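Local structure of DUF7790 domain-containing protein (6ULO) at residues Ile57-Asn62 against Asn313-Val318. The protein is of unknown function, is predicted to be membrane-associated, and carries a DUF7790 domain grouped with the NADP-binding Rossmann folds. Residues are numbered along the deposited sequence; the frame is centred on the assembly and turned at random.
Sequences IPHVQN and NGITVV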
loop_
_atom_site.group_PDB
_atom_site.type_symbol
_atom_site.label_atom_id
_atom_site.label_comp_id
_atom_site.label_asym_id
_atom_site.label_seq_id
_atom_site.Cartn_x
_atom_site.Cartn_y
_atom_site.Cartn_z
ATOM N N ILE A 57 -12.147 -3.944 6.095
ATOM C CA ILE A 57 -13.200 -3.768 5.092
ATOM C C ILE A 57 -14.250 -2.734 5.474
ATOM O O ILE A 57 -14.515 -1.839 4.671
ATOM C CB ILE A 57 -13.794 -5.116 4.680
ATOM C CG1 ILE A 57 -12.740 -5.977 3.972
ATOM C CG2 ILE A 57 -15.037 -4.881 3.778
ATOM C CD1 ILE A 57 -13.194 -7.424 3.789
ATOM N N PRO A 58 -14.882 -2.797 6.639
ATOM C CA PRO A 58 -15.959 -1.830 6.919
ATOM C C PRO A 58 -15.463 -0.405 7.029
ATOM O O PRO A 58 -16.260 0.517 6.834
ATOM C CB PRO A 58 -16.562 -2.310 8.248
ATOM C CG PRO A 58 -15.670 -3.398 8.760
ATOM C CD PRO A 58 -14.789 -3.875 7.646
ATOM N N HIS A 59 -14.182 -0.212 7.341
ATOM C CA HIS A 59 -13.596 1.125 7.426
ATOM C C HIS A 59 -13.211 1.697 6.074
ATOM O O HIS A 59 -13.418 2.894 5.829
ATOM C CB HIS A 59 -12.376 1.069 8.335
ATOM C CG HIS A 59 -12.717 0.651 9.721
ATOM N ND1 HIS A 59 -13.318 1.506 10.616
ATOM C CD2 HIS A 59 -12.595 -0.543 10.351
ATOM C CE1 HIS A 59 -13.544 0.859 11.740
ATOM N NE2 HIS A 59 -13.114 -0.382 11.607
ATOM N N VAL A 60 -12.607 0.889 5.202
ATOM C CA VAL A 60 -12.086 1.419 3.950
ATOM C C VAL A 60 -13.025 1.284 2.762
ATOM O O VAL A 60 -12.779 1.924 1.733
ATOM C CB VAL A 60 -10.712 0.803 3.612
ATOM C CG1 VAL A 60 -9.716 1.051 4.720
ATOM C CG2 VAL A 60 -10.845 -0.687 3.302
ATOM N N GLN A 61 -14.060 0.452 2.841
ATOM C CA GLN A 61 -14.853 0.185 1.649
ATOM C C GLN A 61 -15.421 1.478 1.071
ATOM O O GLN A 61 -15.960 2.333 1.789
ATOM C CB GLN A 61 -15.966 -0.820 1.934
ATOM C CG GLN A 61 -16.963 -0.392 2.986
ATOM C CD GLN A 61 -17.936 -1.500 3.289
ATOM O OE1 GLN A 61 -17.975 -2.501 2.573
ATOM N NE2 GLN A 61 -18.718 -1.347 4.358
ATOM N N ASN A 62 -15.238 1.648 -0.245
ATOM C CA ASN A 62 -15.811 2.763 -0.996
ATOM C C ASN A 62 -15.283 4.135 -0.600
ATOM O O ASN A 62 -15.861 5.134 -1.007
ATOM C CB ASN A 62 -17.337 2.747 -0.951
ATOM C CG ASN A 62 -17.888 1.482 -1.515
ATOM O OD1 ASN A 62 -17.414 0.996 -2.535
ATOM N ND2 ASN A 62 -18.885 0.919 -0.844
ATOM N N ASN A 313 -11.190 -8.380 18.385
ATOM C CA ASN A 313 -10.689 -8.614 17.039
ATOM C C ASN A 313 -9.339 -7.958 16.802
ATOM O O ASN A 313 -8.681 -8.269 15.790
ATOM C CB ASN A 313 -11.729 -8.134 16.023
ATOM C CG ASN A 313 -13.009 -8.869 16.169
ATOM O OD1 ASN A 313 -13.057 -10.069 15.924
ATOM N ND2 ASN A 313 -14.044 -8.184 16.634
ATOM N N GLY A 314 -8.904 -7.066 17.688
ATOM C CA GLY A 314 -7.597 -6.472 17.512
ATOM C C GLY A 314 -7.541 -5.328 16.519
ATOM O O GLY A 314 -6.654 -5.299 15.663
ATOM N N ILE A 315 -8.482 -4.392 16.599
ATOM C CA ILE A 315 -8.482 -3.216 15.748
ATOM C C ILE A 315 -8.915 -1.998 16.566
ATOM O O ILE A 315 -9.816 -2.085 17.407
ATOM C CB ILE A 315 -9.321 -3.454 14.469
ATOM C CG1 ILE A 315 -9.301 -2.210 13.568
ATOM C CG2 ILE A 315 -10.754 -3.890 14.828
ATOM C CD1 ILE A 315 -9.811 -2.469 12.135
ATOM N N THR A 316 -8.266 -0.867 16.298
ATOM C CA THR A 316 -8.489 0.405 16.980
ATOM C C THR A 316 -8.866 1.472 15.956
ATOM O O THR A 316 -8.364 1.468 14.823
ATOM C CB THR A 316 -7.191 0.793 17.715
ATOM O OG1 THR A 316 -7.021 -0.053 18.857
ATOM C CG2 THR A 316 -7.172 2.217 18.184
ATOM N N VAL A 317 -9.774 2.365 16.354
ATOM C CA VAL A 317 -10.020 3.618 15.645
ATOM C C VAL A 317 -9.454 4.725 16.510
ATOM O O VAL A 317 -9.857 4.870 17.666
ATOM C CB VAL A 317 -11.520 3.853 15.423
ATOM C CG1 VAL A 317 -11.763 5.190 14.739
ATOM C CG2 VAL A 317 -12.166 2.677 14.685
ATOM N N VAL A 318 -8.546 5.529 15.966
ATOM C CA VAL A 318 -8.096 6.721 16.680
ATOM C C VAL A 318 -9.071 7.835 16.324
ATOM O O VAL A 318 -8.959 8.460 15.252
ATOM C CB VAL A 318 -6.648 7.110 16.376
ATOM C CG1 VAL A 318 -6.301 8.429 17.060
ATOM C CG2 VAL A 318 -5.688 6.015 16.832
#
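His59, on the one-turn helix 57-60, faces strand 315-318 with the closest pair of CA atoms, His59 CA and Val317 CA, 9.3 Å apart, so side chains alone bridge the two backbones. The imidazole covers about half of that separation: with CG anti to the carbonyl carbon (chi1 -61°), the ring extends toward the strand and meets two methyl groups with its outer atoms. Ile315 reaches back from the opposite direction, its CG1 anti to the backbone N (chi1 -179°), and CD1 ends 3.8 Å from His59 CD2 and 3.9 Å from His59 NE2. Val317 adds its CG2 methyl, 3.7 Å from His59 CE1. Both methyls approach the ring obliquely, and only 113 Å² is buried: a small van der Waals contact at the surface. Strand alternation explains the pairing: Ile315 and Val317 point to the helix, whereas Thr316 points away, its side chain touching Met303 of helix 299-306 and its OG1 hydrogen-bonding NE2 of His277. Gly314 and Ile315 form a G1 bulge opposite Asp310. Within the mixed sheet, strand 315-318 lies between 277-282 and 307-310; His59 also touches Val280 of the former, while Val60 packs on helix 74-82, placing the short helix over one sheet face.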